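Local atomic coordinates of 6-phosphogluconolactonase (Leishmania braziliensis, PDB entry 3CSS), a protein that probably hydrolyses 6-phosphogluconolactone to 6-phosphogluconate, the second step of the oxidative stage of the pentose phosphate pathway. Residues T48-R51 with L52-L56; G121-D124 with G125-V129; Q131-E134 with V135-N139; F190-P193 with T194-P197. All blocks are in the same frame, centred on the assembly; numbering follows the deposited sequence.

Contact 1 of 4, residues T48-R51 with L52-L56; sequences TPKR and LYEEL. With PO4 (phosphate ion), chain B.
P49 lies beside the aromatic ring of Y53, one helical turn on, with P49 CB 3.6 Å from Y53 CZ. The carbonyl oxygen P49 O sits over one face of the same ring, 3.3 Å above its plane and displaced toward the rim, while also accepting the helical hydrogen bond of Y53 N (3.0 Å). The ring takes this place because Y53 CG stands anti to its own carbonyl carbon (chi1 -56°), which swings it back toward the start of the helix.

On another side of the first turn, K50 and E54 run alongside each other in the same direction, K50 CG 3.7 Å from E54 OE2. Both reach a phosphate ion, probably from the crystallisation liquor: K50 NZ gives O3 a weak hydrogen bond, and E54 OE1 comes within 2.5 Å of O2. Oxygens this close suggest that an acid group there holds a proton. Backbone bonds from E54 N to K50 O and from E55 N to R51 O continue the alpha-helical pattern, and a water accepts from L52 N at 2.8 Å where the chain enters the helix.

The hydroxyl of Y53 is held by S44 O. L52 and Y53 pack on L160 of the parallel strand 158-162, whereas Y53 and E54 meet A94 of helix 87-96, and R51 and E55, in the conformers given, reach helix 14-30.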
ATOM      1  N   THR A  48      -6.800   5.339  -7.732  1.00 26.19           N
ATOM      2  CA  THR A  48      -6.889   4.082  -8.486  1.00 24.61           C
ATOM      3  C   THR A  48      -7.729   2.968  -7.801  1.00 23.22           C
ATOM      4  O   THR A  48      -8.592   2.401  -8.443  1.00 24.06           O
ATOM      5  CB  THR A  48      -5.488   3.559  -8.826  1.00 24.62           C
ATOM      6  OG1 THR A  48      -4.739   4.604  -9.471  1.00 26.47           O
ATOM      7  CG2 THR A  48      -5.580   2.326  -9.745  1.00 23.44           C
ATOM      8  N   PRO A  49      -7.502   2.687  -6.507  1.00 20.53           N
ATOM      9  CA  PRO A  49      -8.230   1.610  -5.787  1.00 19.20           C
ATOM     10  C   PRO A  49      -9.638   1.976  -5.281  1.00 19.16           C
ATOM     11  O   PRO A  49     -10.353   1.121  -4.759  1.00 18.94           O
ATOM     12  CB  PRO A  49      -7.323   1.346  -4.589  1.00 19.19           C
ATOM     13  CG  PRO A  49      -6.793   2.700  -4.283  1.00 21.24           C
ATOM     14  CD  PRO A  49      -6.513   3.330  -5.607  1.00 21.60           C
ATOM     15  N   LYS A  50     -10.049   3.234  -5.455  1.00 19.79           N
ATOM     16  CA  LYS A  50     -11.376   3.633  -5.024  1.00 19.89           C
ATOM     17  C   LYS A  50     -12.465   2.715  -5.614  1.00 19.95           C
ATOM     18  O   LYS A  50     -13.380   2.297  -4.904  1.00 20.92           O
ATOM     19  CB  LYS A  50     -11.627   5.085  -5.419  1.00 19.99           C
ATOM     20  CG  LYS A  50     -12.981   5.619  -4.965  1.00 21.48           C
ATOM     21  CD  LYS A  50     -13.153   7.087  -5.282  1.00 22.92           C
ATOM     22  CE  LYS A  50     -13.260   7.363  -6.745  1.00 26.80           C
ATOM     23  NZ  LYS A  50     -13.838   8.743  -6.973  1.00 28.52           N
ATOM     24  N   ARG A  51     -12.375   2.420  -6.904  1.00 19.95           N
ATOM     25  CA  ARG A  51     -13.412   1.596  -7.497  0.50 20.20           C
ATOM     26  C   ARG A  51     -13.389   0.159  -6.968  1.00 19.79           C
ATOM     27  O   ARG A  51     -14.458  -0.390  -6.729  1.00 19.99           O
ATOM     28  CB  ARG A  51     -13.403   1.687  -9.007  0.50 20.67           C
ATOM     29  CG  ARG A  51     -13.935   3.018  -9.449  0.50 20.55           C
ATOM     30  CD  ARG A  51     -13.389   3.371 -10.776  0.50 22.16           C
ATOM     31  NE  ARG A  51     -13.693   2.312 -11.723  0.50 22.78           N
ATOM     32  CZ  ARG A  51     -13.698   2.490 -13.031  0.50 23.02           C
ATOM     33  NH1 ARG A  51     -13.398   3.683 -13.519  0.50 22.76           N
ATOM     34  NH2 ARG A  51     -13.997   1.485 -13.831  0.50 22.61           N
ATOM     35  N   LEU A  52     -12.207  -0.399  -6.694  1.00 19.41           N
ATOM     36  CA  LEU A  52     -12.113  -1.693  -6.018  1.00 18.67           C
ATOM     37  C   LEU A  52     -12.868  -1.686  -4.689  1.00 18.29           C
ATOM     38  O   LEU A  52     -13.663  -2.589  -4.400  1.00 18.72           O
ATOM     39  CB  LEU A  52     -10.656  -2.058  -5.774  1.00 18.56           C
ATOM     40  CG  LEU A  52     -10.373  -3.264  -4.885  1.00 19.75           C
ATOM     41  CD1 LEU A  52     -10.963  -4.553  -5.474  1.00 19.66           C
ATOM     42  CD2 LEU A  52      -8.862  -3.387  -4.657  1.00 19.85           C
ATOM     43  N   TYR A  53     -12.609  -0.675  -3.876  1.00 18.72           N
ATOM     44  CA  TYR A  53     -13.253  -0.555  -2.582  1.00 18.92           C
ATOM     45  C   TYR A  53     -14.784  -0.480  -2.706  1.00 19.38           C
ATOM     46  O   TYR A  53     -15.507  -1.133  -1.944  1.00 19.98           O
ATOM     47  CB  TYR A  53     -12.681   0.620  -1.791  1.00 18.73           C
ATOM     48  CG  TYR A  53     -11.172   0.574  -1.603  1.00 17.91           C
ATOM     49  CD1 TYR A  53     -10.441  -0.629  -1.734  1.00 20.01           C
ATOM     50  CD2 TYR A  53     -10.474   1.721  -1.278  1.00 18.71           C
ATOM     51  CE1 TYR A  53      -9.074  -0.661  -1.573  1.00 20.66           C
ATOM     52  CE2 TYR A  53      -9.079   1.693  -1.110  1.00 18.52           C
ATOM     53  CZ  TYR A  53      -8.387   0.509  -1.268  1.00 18.28           C
ATOM     54  OH  TYR A  53      -7.009   0.477  -1.122  1.00 20.53           O
ATOM     55  N   GLU A  54     -15.262   0.285  -3.682  1.00 19.20           N
ATOM     56  CA  GLU A  54     -16.690   0.395  -3.945  1.00 20.29           C
ATOM     57  C   GLU A  54     -17.276  -0.966  -4.315  1.00 20.39           C
ATOM     58  O   GLU A  54     -18.372  -1.334  -3.869  1.00 20.75           O
ATOM     59  CB  GLU A  54     -16.939   1.439  -5.041  1.00 19.99           C
ATOM     60  CG  GLU A  54     -16.612   2.857  -4.589  1.00 21.08           C
ATOM     61  CD  GLU A  54     -16.810   3.884  -5.662  1.00 23.68           C
ATOM     62  OE1 GLU A  54     -17.149   3.496  -6.797  1.00 22.28           O
ATOM     63  OE2 GLU A  54     -16.642   5.077  -5.358  1.00 23.96           O
ATOM     64  N   GLU A  55     -16.543  -1.712  -5.131  1.00 20.98           N
ATOM     65  CA  GLU A  55     -16.998  -3.034  -5.556  0.50 21.33           C
ATOM     66  C   GLU A  55     -17.035  -4.006  -4.374  1.00 21.38           C
ATOM     67  O   GLU A  55     -17.994  -4.753  -4.219  1.00 21.48           O
ATOM     68  CB  GLU A  55     -16.132  -3.588  -6.678  0.50 21.84           C
ATOM     69  CG  GLU A  55     -16.665  -4.889  -7.252  0.50 23.21           C
ATOM     70  CD  GLU A  55     -16.119  -5.164  -8.611  0.50 26.60           C
ATOM     71  OE1 GLU A  55     -15.348  -4.312  -9.114  0.50 29.24           O
ATOM     72  OE2 GLU A  55     -16.465  -6.223  -9.178  0.50 28.08           O
ATOM     73  N   LEU A  56     -16.001  -3.999  -3.535  1.00 21.44           N
ATOM     74  CA  LEU A  56     -16.038  -4.787  -2.295  1.00 21.69           C
ATOM     75  C   LEU A  56     -17.239  -4.415  -1.415  1.00 21.78           C
ATOM     76  O   LEU A  56     -17.897  -5.280  -0.814  1.00 21.80           O
ATOM     77  CB  LEU A  56     -14.755  -4.581  -1.497  1.00 21.70           C
ATOM     78  CG  LEU A  56     -13.481  -5.158  -2.117  1.00 21.79           C
ATOM     79  CD1 LEU A  56     -12.248  -4.639  -1.338  1.00 22.41           C
ATOM     80  CD2 LEU A  56     -13.505  -6.706  -2.162  1.00 22.95           C
TER
HETATM   81  P   PO4 B 301     -17.418   6.637  -8.394  0.70 34.73           P
HETATM   82  O1  PO4 B 301     -18.708   7.343  -8.032  0.70 32.35           O
HETATM   83  O2  PO4 B 301     -17.737   5.177  -8.513  0.70 33.03           O
HETATM   84  O3  PO4 B 301     -16.432   6.820  -7.254  0.70 34.27           O
HETATM   85  O4  PO4 B 301     -16.803   7.154  -9.657  0.70 32.34           O
HETATM   86  O   HOH W   1      -9.977   0.434  -8.145  1.00 28.68           O

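Contact 2 of 4, residues G121-D124 with G125-V129; sequences GGLD and GAWAV
L123 CG stands opposite its own backbone N (chi1 176°), and chi2 of 62° turns CD1 toward the indole of W127. The two side chains therefore run side by side in the same direction, one turn of helix apart. L123 CD1 lies 3.6 Å from W127 CD1 and 3.7 Å from W127 NE1, so the leucine methyl meets the five-membered part of the indole, approaching its plane obliquely. The branch carbon L123 CG is a little farther off, 4.0 Å from W127 CD1.

These residues lie near the start of helix 123-140, and i to i+4 hydrogen bonds run from A126 N to G122 O, from W127 N to L123 O (3.0 Å) and from A128 N to D124 O. A water bridges the same stretch by donating to G121 O and accepting from G125 N at 3.0 Å, which gives that early amide a partner. The methyl A126 CB lies 3.5 Å from G122 O, the oxygen that accepts the hydrogen bond of A126 N.

Outward from the pair, L123 and W127 both touch V188 of the edge strand 186-189. L123 also meets W200, and the indole of W127 meets the ring of H184 with their planes inclined at about 55°. A128 and V129 face the short helix 110-113.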
ATOM      1  N   GLY A 121      10.059  21.290   8.087  1.00 31.87           N
ATOM      2  CA  GLY A 121       9.696  21.271   9.512  1.00 31.73           C
ATOM      3  C   GLY A 121       8.810  20.128   9.976  1.00 31.30           C
ATOM      4  O   GLY A 121       8.656  19.921  11.183  1.00 30.94           O
ATOM      5  N   GLY A 122       8.234  19.388   9.027  1.00 30.90           N
ATOM      6  CA  GLY A 122       7.271  18.326   9.342  1.00 30.78           C
ATOM      7  C   GLY A 122       7.854  16.991   9.778  1.00 30.35           C
ATOM      8  O   GLY A 122       7.110  16.097  10.202  1.00 30.92           O
ATOM      9  N   LEU A 123       9.171  16.839   9.669  1.00 29.62           N
ATOM     10  CA  LEU A 123       9.813  15.544   9.890  1.00 28.95           C
ATOM     11  C   LEU A 123       9.532  14.948  11.270  1.00 28.65           C
ATOM     12  O   LEU A 123       9.195  13.775  11.371  1.00 27.56           O
ATOM     13  CB  LEU A 123      11.327  15.652   9.670  1.00 29.14           C
ATOM     14  CG  LEU A 123      12.145  14.391   9.969  1.00 28.85           C
ATOM     15  CD1 LEU A 123      11.748  13.232   9.056  1.00 26.67           C
ATOM     16  CD2 LEU A 123      13.629  14.702   9.854  1.00 29.15           C
ATOM     17  N   ASP A 124       9.686  15.745  12.334  1.00 28.53           N
ATOM     18  CA  ASP A 124       9.573  15.224  13.714  1.00 28.93           C
ATOM     19  C   ASP A 124       8.164  14.740  14.072  1.00 28.46           C
ATOM     20  O   ASP A 124       7.986  13.693  14.733  1.00 28.64           O
ATOM     21  CB  ASP A 124       9.984  16.284  14.740  1.00 29.20           C
ATOM     22  CG  ASP A 124      11.478  16.550  14.761  1.00 31.01           C
ATOM     23  OD1 ASP A 124      12.241  15.888  14.026  1.00 33.99           O
ATOM     24  OD2 ASP A 124      11.885  17.442  15.537  1.00 33.72           O
ATOM     25  N   GLY A 125       7.176  15.508  13.605  1.00 28.26           N
ATOM     26  CA  GLY A 125       5.769  15.146  13.718  1.00 27.99           C
ATOM     27  C   GLY A 125       5.404  13.897  12.934  1.00 27.39           C
ATOM     28  O   GLY A 125       4.628  13.073  13.415  1.00 27.60           O
ATOM     29  N   ALA A 126       5.941  13.764  11.720  1.00 27.14           N
ATOM     30  CA  ALA A 126       5.748  12.559  10.918  1.00 26.79           C
ATOM     31  C   ALA A 126       6.291  11.313  11.640  1.00 26.16           C
ATOM     32  O   ALA A 126       5.619  10.292  11.702  1.00 26.38           O
ATOM     33  CB  ALA A 126       6.397  12.726   9.512  1.00 26.26           C
ATOM     34  N   TRP A 127       7.502  11.394  12.177  1.00 26.48           N
ATOM     35  CA  TRP A 127       8.063  10.289  12.961  1.00 25.98           C
ATOM     36  C   TRP A 127       7.219   9.942  14.179  1.00 26.06           C
ATOM     37  O   TRP A 127       7.066   8.770  14.499  1.00 25.86           O
ATOM     38  CB  TRP A 127       9.495  10.587  13.406  1.00 25.85           C
ATOM     39  CG  TRP A 127      10.563  10.160  12.420  1.00 25.11           C
ATOM     40  CD1 TRP A 127      11.524  10.948  11.868  1.00 25.58           C
ATOM     41  CD2 TRP A 127      10.775   8.841  11.890  1.00 25.25           C
ATOM     42  NE1 TRP A 127      12.322  10.207  11.024  1.00 26.29           N
ATOM     43  CE2 TRP A 127      11.880   8.912  11.014  1.00 26.22           C
ATOM     44  CE3 TRP A 127      10.136   7.604  12.064  1.00 24.78           C
ATOM     45  CZ2 TRP A 127      12.364   7.804  10.332  1.00 24.85           C
ATOM     46  CZ3 TRP A 127      10.617   6.506  11.380  1.00 24.69           C
ATOM     47  CH2 TRP A 127      11.715   6.612  10.520  1.00 24.81           C
ATOM     48  N   ALA A 128       6.686  10.952  14.858  1.00 26.46           N
ATOM     49  CA  ALA A 128       5.838  10.710  16.018  1.00 26.24           C
ATOM     50  C   ALA A 128       4.622   9.860  15.624  1.00 26.51           C
ATOM     51  O   ALA A 128       4.286   8.895  16.315  1.00 26.76           O
ATOM     52  CB  ALA A 128       5.410  12.029  16.641  1.00 26.49           C
ATOM     53  N   VAL A 129       3.985  10.211  14.502  1.00 26.01           N
ATOM     54  CA  VAL A 129       2.848   9.435  13.971  1.00 26.10           C
ATOM     55  C   VAL A 129       3.282   8.023  13.528  1.00 26.32           C
ATOM     56  O   VAL A 129       2.619   7.044  13.861  1.00 26.31           O
ATOM     57  CB  VAL A 129       2.142  10.173  12.802  1.00 26.28           C
ATOM     58  CG1 VAL A 129       1.045   9.305  12.189  1.00 25.08           C
ATOM     59  CG2 VAL A 129       1.576  11.505  13.275  1.00 25.33           C
TER
HETATM   60  O   HOH W   2       7.345  18.391  12.944  1.00 34.85           O

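Contact 3 of 4, residues Q131-E134 with V135-N139; sequences QDYE and VKLLN. Unlike the reference sequence in segment 135-139: V135 (reference Ala).
Y133 and L137 meet one turn apart, and the leucine can be followed outward atom by atom. L137 CB lies 3.6 Å from Y133 O, the oxygen that accepts the hydrogen bond of L137 N (2.9 Å). L137 CG comes to 3.3 Å from that same oxygen and 3.8 Å from Y133 CE1. At the tip the two methyls divide: L137 CD1 stands over the centre of the phenol face, 4.0 Å from the ring centroid and 12° off the normal, a CH-pi contact, while L137 CD2 lies over the same face but displaced to the rim, 3.7 Å from Y133 CE1. Chi1 of -175° sets the ring CG anti to the backbone N and leaves one ring face turned to L137.

Elsewhere on the same turn, E134 and L138 lie alongside each other, E134 CG 3.7 Å from L138 CD1. The E134 carboxylate extends beyond this contact: OE1 accepts hydrogen bonds from V185 N and V186 N. This binds helix 123-140 to the start of the edge strand 186-189. Y133 OH bonds to L73 O of strand 69-77, K136 NZ reaches S106 O, and the Y133-L137 pair packs on I72 and V186, seating the helix against the sheet.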
ATOM      1  N   GLN A 131       5.784   6.214  14.607  1.00 27.58           N
ATOM      2  CA  GLN A 131       6.143   5.403  15.771  1.00 28.08           C
ATOM      3  C   GLN A 131       4.917   4.858  16.506  1.00 27.75           C
ATOM      4  O   GLN A 131       4.876   3.685  16.877  1.00 27.35           O
ATOM      5  CB  GLN A 131       7.029   6.212  16.698  1.00 28.60           C
ATOM      6  CG  GLN A 131       8.409   6.448  16.105  1.00 30.46           C
ATOM      7  CD  GLN A 131       9.369   5.298  16.371  1.00 32.85           C
ATOM      8  OE1 GLN A 131       9.655   4.479  15.478  1.00 33.30           O
ATOM      9  NE2 GLN A 131       9.889   5.242  17.598  1.00 30.35           N
ATOM     10  N   ASP A 132       3.905   5.701  16.674  1.00 27.35           N
ATOM     11  CA  ASP A 132       2.651   5.278  17.295  1.00 27.58           C
ATOM     12  C   ASP A 132       1.932   4.218  16.443  1.00 26.62           C
ATOM     13  O   ASP A 132       1.352   3.263  16.978  1.00 26.51           O
ATOM     14  CB  ASP A 132       1.732   6.483  17.537  1.00 27.91           C
ATOM     15  CG  ASP A 132       2.120   7.299  18.780  1.00 32.05           C
ATOM     16  OD1 ASP A 132       3.036   6.895  19.551  1.00 36.29           O
ATOM     17  OD2 ASP A 132       1.481   8.360  18.995  1.00 36.04           O
ATOM     18  N   TYR A 133       1.974   4.388  15.126  1.00 25.92           N
ATOM     19  CA  TYR A 133       1.325   3.444  14.220  1.00 25.31           C
ATOM     20  C   TYR A 133       2.066   2.103  14.226  1.00 25.08           C
ATOM     21  O   TYR A 133       1.454   1.050  14.247  1.00 24.76           O
ATOM     22  CB  TYR A 133       1.240   4.044  12.805  1.00 25.75           C
ATOM     23  CG  TYR A 133       0.496   3.225  11.782  1.00 25.25           C
ATOM     24  CD1 TYR A 133      -0.651   2.503  12.109  1.00 24.74           C
ATOM     25  CD2 TYR A 133       0.913   3.215  10.459  1.00 25.24           C
ATOM     26  CE1 TYR A 133      -1.328   1.756  11.151  1.00 26.57           C
ATOM     27  CE2 TYR A 133       0.218   2.507   9.491  1.00 26.55           C
ATOM     28  CZ  TYR A 133      -0.887   1.767   9.836  1.00 25.60           C
ATOM     29  OH  TYR A 133      -1.530   1.047   8.848  1.00 28.19           O
ATOM     30  N   GLU A 134       3.393   2.152  14.227  1.00 25.89           N
ATOM     31  CA  GLU A 134       4.212   0.943  14.333  1.00 26.08           C
ATOM     32  C   GLU A 134       3.906   0.120  15.592  1.00 25.85           C
ATOM     33  O   GLU A 134       3.770  -1.096  15.534  1.00 25.65           O
ATOM     34  CB  GLU A 134       5.691   1.312  14.293  1.00 26.27           C
ATOM     35  CG  GLU A 134       6.597   0.155  14.604  1.00 26.53           C
ATOM     36  CD  GLU A 134       8.043   0.419  14.235  1.00 29.05           C
ATOM     37  OE1 GLU A 134       8.304   1.034  13.179  1.00 30.90           O
ATOM     38  OE2 GLU A 134       8.918   0.015  15.038  1.00 31.47           O
ATOM     39  N   VAL A 135       3.817   0.800  16.728  1.00 26.00           N
ATOM     40  CA  VAL A 135       3.425   0.166  17.987  1.00 25.80           C
ATOM     41  C   VAL A 135       2.076  -0.539  17.838  1.00 25.84           C
ATOM     42  O   VAL A 135       1.912  -1.702  18.251  1.00 25.39           O
ATOM     43  CB  VAL A 135       3.362   1.206  19.133  1.00 26.28           C
ATOM     44  CG1 VAL A 135       2.744   0.582  20.375  1.00 25.53           C
ATOM     45  CG2 VAL A 135       4.759   1.758  19.439  1.00 26.71           C
ATOM     46  N   LYS A 136       1.120   0.157  17.225  1.00 25.57           N
ATOM     47  CA  LYS A 136      -0.211  -0.399  17.017  1.00 25.69           C
ATOM     48  C   LYS A 136      -0.157  -1.643  16.130  1.00 24.96           C
ATOM     49  O   LYS A 136      -0.790  -2.648  16.435  1.00 24.82           O
ATOM     50  CB  LYS A 136      -1.153   0.659  16.426  1.00 26.54           C
ATOM     51  CG  LYS A 136      -2.538   0.583  16.926  1.00 29.23           C
ATOM     52  CD  LYS A 136      -3.453   1.568  16.238  1.00 31.48           C
ATOM     53  CE  LYS A 136      -3.575   2.882  16.985  1.00 33.24           C
ATOM     54  NZ  LYS A 136      -4.709   3.670  16.446  1.00 33.33           N
ATOM     55  N   LEU A 137       0.611  -1.577  15.038  1.00 24.14           N
ATOM     56  CA  LEU A 137       0.729  -2.709  14.110  1.00 24.04           C
ATOM     57  C   LEU A 137       1.364  -3.923  14.805  1.00 24.73           C
ATOM     58  O   LEU A 137       0.884  -5.044  14.682  1.00 25.67           O
ATOM     59  CB  LEU A 137       1.536  -2.314  12.864  1.00 23.88           C
ATOM     60  CG  LEU A 137       0.871  -1.289  11.922  1.00 23.10           C
ATOM     61  CD1 LEU A 137       1.851  -0.894  10.800  1.00 25.05           C
ATOM     62  CD2 LEU A 137      -0.496  -1.808  11.346  1.00 22.76           C
ATOM     63  N   LEU A 138       2.423  -3.675  15.562  1.00 25.08           N
ATOM     64  CA  LEU A 138       3.150  -4.755  16.231  1.00 25.83           C
ATOM     65  C   LEU A 138       2.294  -5.405  17.322  1.00 26.99           C
ATOM     66  O   LEU A 138       2.501  -6.570  17.666  1.00 28.33           O
ATOM     67  CB  LEU A 138       4.456  -4.230  16.798  1.00 25.92           C
ATOM     68  CG  LEU A 138       5.548  -3.885  15.784  1.00 25.66           C
ATOM     69  CD1 LEU A 138       6.668  -3.102  16.451  1.00 26.66           C
ATOM     70  CD2 LEU A 138       6.098  -5.125  15.099  1.00 26.11           C
ATOM     71  N   ASN A 139       1.334  -4.648  17.851  1.00 27.27           N
ATOM     72  CA  ASN A 139       0.424  -5.129  18.906  1.00 28.44           C
ATOM     73  C   ASN A 139      -0.815  -5.853  18.367  1.00 28.30           C
ATOM     74  O   ASN A 139      -1.364  -6.719  19.041  1.00 28.92           O
ATOM     75  CB  ASN A 139      -0.050  -3.943  19.750  1.00 28.87           C
ATOM     76  CG  ASN A 139       0.972  -3.495  20.788  1.00 33.20           C
ATOM     77  OD1 ASN A 139       1.960  -4.186  21.079  1.00 38.37           O
ATOM     78  ND2 ASN A 139       0.696  -2.346  21.408  1.00 38.92           N
TER

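Contact 4 of 4, residues F190-P193 with T194-P197; sequences FPSP and TMSP
P191 and M195 face each other across a tight reversal of the chain, with P191 CB 4.0 Å from M195 CB. The same proline ring runs against backbone oxygens: P191 CG lies 3.3 Å from P197 O, and P191 CB 3.6 Å from M195 O. Another close approach brings M195 CG to 3.2 Å from S192 OG. The methionine chain then bends at chi2 (-77°) and chi3, and its side chain packs on S165 and D166.

The reversal is a type I beta turn from S192 to M195, with P193 and T194 at its two central positions. It lies in the loop between strands 186-189 and 201-204, and a cis peptide bond precedes P197 farther along.

Among the polar contacts, M195 N donates to S192 O at 3.0 Å, the bond that closes the turn; the donor stands well above the carbonyl plane. A water links the hydroxyls on the turn, donating to S192 OG and lying 3.0 Å from T194 OG1. S192 OG is also hydrogen-bonded to D166 OD2. K198 NZ, just before strand 201-204, bonds to P193 O and M195 O, and R201 NH2, at the start of that strand, to P197 O.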
ATOM      1  N   PHE A 190       8.294  12.854   2.486  1.00 16.43           N
ATOM      2  CA  PHE A 190       7.581  13.945   1.825  1.00 16.59           C
ATOM      3  C   PHE A 190       7.549  13.601   0.322  1.00 16.26           C
ATOM      4  O   PHE A 190       8.506  13.012  -0.221  1.00 16.87           O
ATOM      5  CB  PHE A 190       8.295  15.293   2.065  1.00 16.47           C
ATOM      6  CG  PHE A 190       7.418  16.489   1.818  1.00 16.48           C
ATOM      7  CD1 PHE A 190       6.559  16.928   2.817  1.00 16.54           C
ATOM      8  CD2 PHE A 190       7.425  17.150   0.591  1.00 17.26           C
ATOM      9  CE1 PHE A 190       5.729  18.009   2.620  1.00 17.06           C
ATOM     10  CE2 PHE A 190       6.597  18.235   0.371  1.00 17.43           C
ATOM     11  CZ  PHE A 190       5.753  18.683   1.405  1.00 18.10           C
ATOM     12  N   PRO A 191       6.444  13.928  -0.359  1.00 16.15           N
ATOM     13  CA  PRO A 191       6.394  13.598  -1.779  1.00 15.66           C
ATOM     14  C   PRO A 191       7.499  14.222  -2.615  1.00 15.64           C
ATOM     15  O   PRO A 191       8.065  15.262  -2.264  1.00 14.85           O
ATOM     16  CB  PRO A 191       5.020  14.113  -2.244  1.00 15.35           C
ATOM     17  CG  PRO A 191       4.576  15.042  -1.180  1.00 17.44           C
ATOM     18  CD  PRO A 191       5.196  14.558   0.098  1.00 16.59           C
ATOM     19  N   SER A 192       7.789  13.556  -3.728  1.00 14.89           N
ATOM     20  CA  SER A 192       8.756  14.025  -4.700  1.00 15.41           C
ATOM     21  C   SER A 192       8.170  15.251  -5.430  1.00 15.74           C
ATOM     22  O   SER A 192       6.972  15.545  -5.277  1.00 15.27           O
ATOM     23  CB  SER A 192       9.069  12.910  -5.691  1.00 15.23           C
ATOM     24  OG  SER A 192       7.969  12.658  -6.539  1.00 15.40           O
ATOM     25  N   PRO A 193       9.004  15.984  -6.193  1.00 15.93           N
ATOM     26  CA  PRO A 193       8.549  17.245  -6.793  1.00 16.32           C
ATOM     27  C   PRO A 193       7.273  17.201  -7.641  1.00 15.77           C
ATOM     28  O   PRO A 193       6.474  18.147  -7.596  1.00 16.50           O
ATOM     29  CB  PRO A 193       9.742  17.672  -7.637  1.00 16.81           C
ATOM     30  CG  PRO A 193      10.912  17.164  -6.886  1.00 16.75           C
ATOM     31  CD  PRO A 193      10.461  15.811  -6.376  1.00 16.53           C
ATOM     32  N   THR A 194       7.085  16.130  -8.398  1.00 15.91           N
ATOM     33  CA  THR A 194       5.908  16.003  -9.275  1.00 16.23           C
ATOM     34  C   THR A 194       4.631  15.535  -8.566  1.00 17.00           C
ATOM     35  O   THR A 194       3.538  15.588  -9.167  1.00 16.80           O
ATOM     36  CB  THR A 194       6.172  15.032 -10.413  1.00 16.11           C
ATOM     37  OG1 THR A 194       6.441  13.723  -9.878  1.00 15.85           O
ATOM     38  CG2 THR A 194       7.338  15.551 -11.325  1.00 17.51           C
ATOM     39  N   MET A 195       4.760  15.075  -7.318  1.00 16.50           N
ATOM     40  CA  MET A 195       3.679  14.365  -6.640  1.00 17.45           C
ATOM     41  C   MET A 195       2.958  15.210  -5.605  1.00 18.28           C
ATOM     42  O   MET A 195       3.579  16.032  -4.900  1.00 17.87           O
ATOM     43  CB  MET A 195       4.231  13.107  -5.995  1.00 17.83           C
ATOM     44  CG  MET A 195       4.822  12.131  -7.012  1.00 18.18           C
ATOM     45  SD  MET A 195       3.536  11.202  -7.905  1.00 20.85           S
ATOM     46  CE  MET A 195       3.554  11.961  -9.517  1.00 20.45           C
ATOM     47  N   SER A 196       1.646  14.976  -5.514  1.00 19.20           N
ATOM     48  CA  SER A 196       0.754  15.709  -4.611  1.00 20.18           C
ATOM     49  C   SER A 196      -0.184  14.732  -3.898  1.00 20.34           C
ATOM     50  O   SER A 196      -0.397  13.613  -4.367  1.00 21.12           O
ATOM     51  CB  SER A 196      -0.066  16.706  -5.415  1.00 21.27           C
ATOM     52  OG  SER A 196       0.767  17.754  -5.837  1.00 23.73           O
ATOM     53  N   PRO A 197      -0.768  15.143  -2.756  1.00 20.39           N
ATOM     54  CA  PRO A 197      -0.670  16.413  -2.052  1.00 20.28           C
ATOM     55  C   PRO A 197       0.679  16.630  -1.364  1.00 20.04           C
ATOM     56  O   PRO A 197       1.333  15.656  -0.974  1.00 19.07           O
ATOM     57  CB  PRO A 197      -1.807  16.334  -1.016  1.00 20.67           C
ATOM     58  CG  PRO A 197      -2.101  14.928  -0.848  1.00 20.80           C
ATOM     59  CD  PRO A 197      -1.751  14.243  -2.130  1.00 20.45           C
TER
HETATM   60  O   HOH W   3       9.302  13.606  -8.914  1.00 21.09           O

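All four contacts are local, follow one another along the chain and neither nest nor cross. Contact 1 forms the first turns of helix 50-59, after strand 39-43, and joins it to helix 87-96 and strand 158-162. Contacts 2 and 3 share helix 123-140: residues 121-129 lie about its start and 131-139 carry it onward, their centres about 15 Å apart. Both pack on strand 186-189, and contact 3 also reaches strand 69-77. Contact 4 turns the chain just after strand 186-189, on its way to strand 201-204, which lies between 69-77 and 186-189 in the mixed sheet. Its nearest atoms are about 7 Å from contact 2.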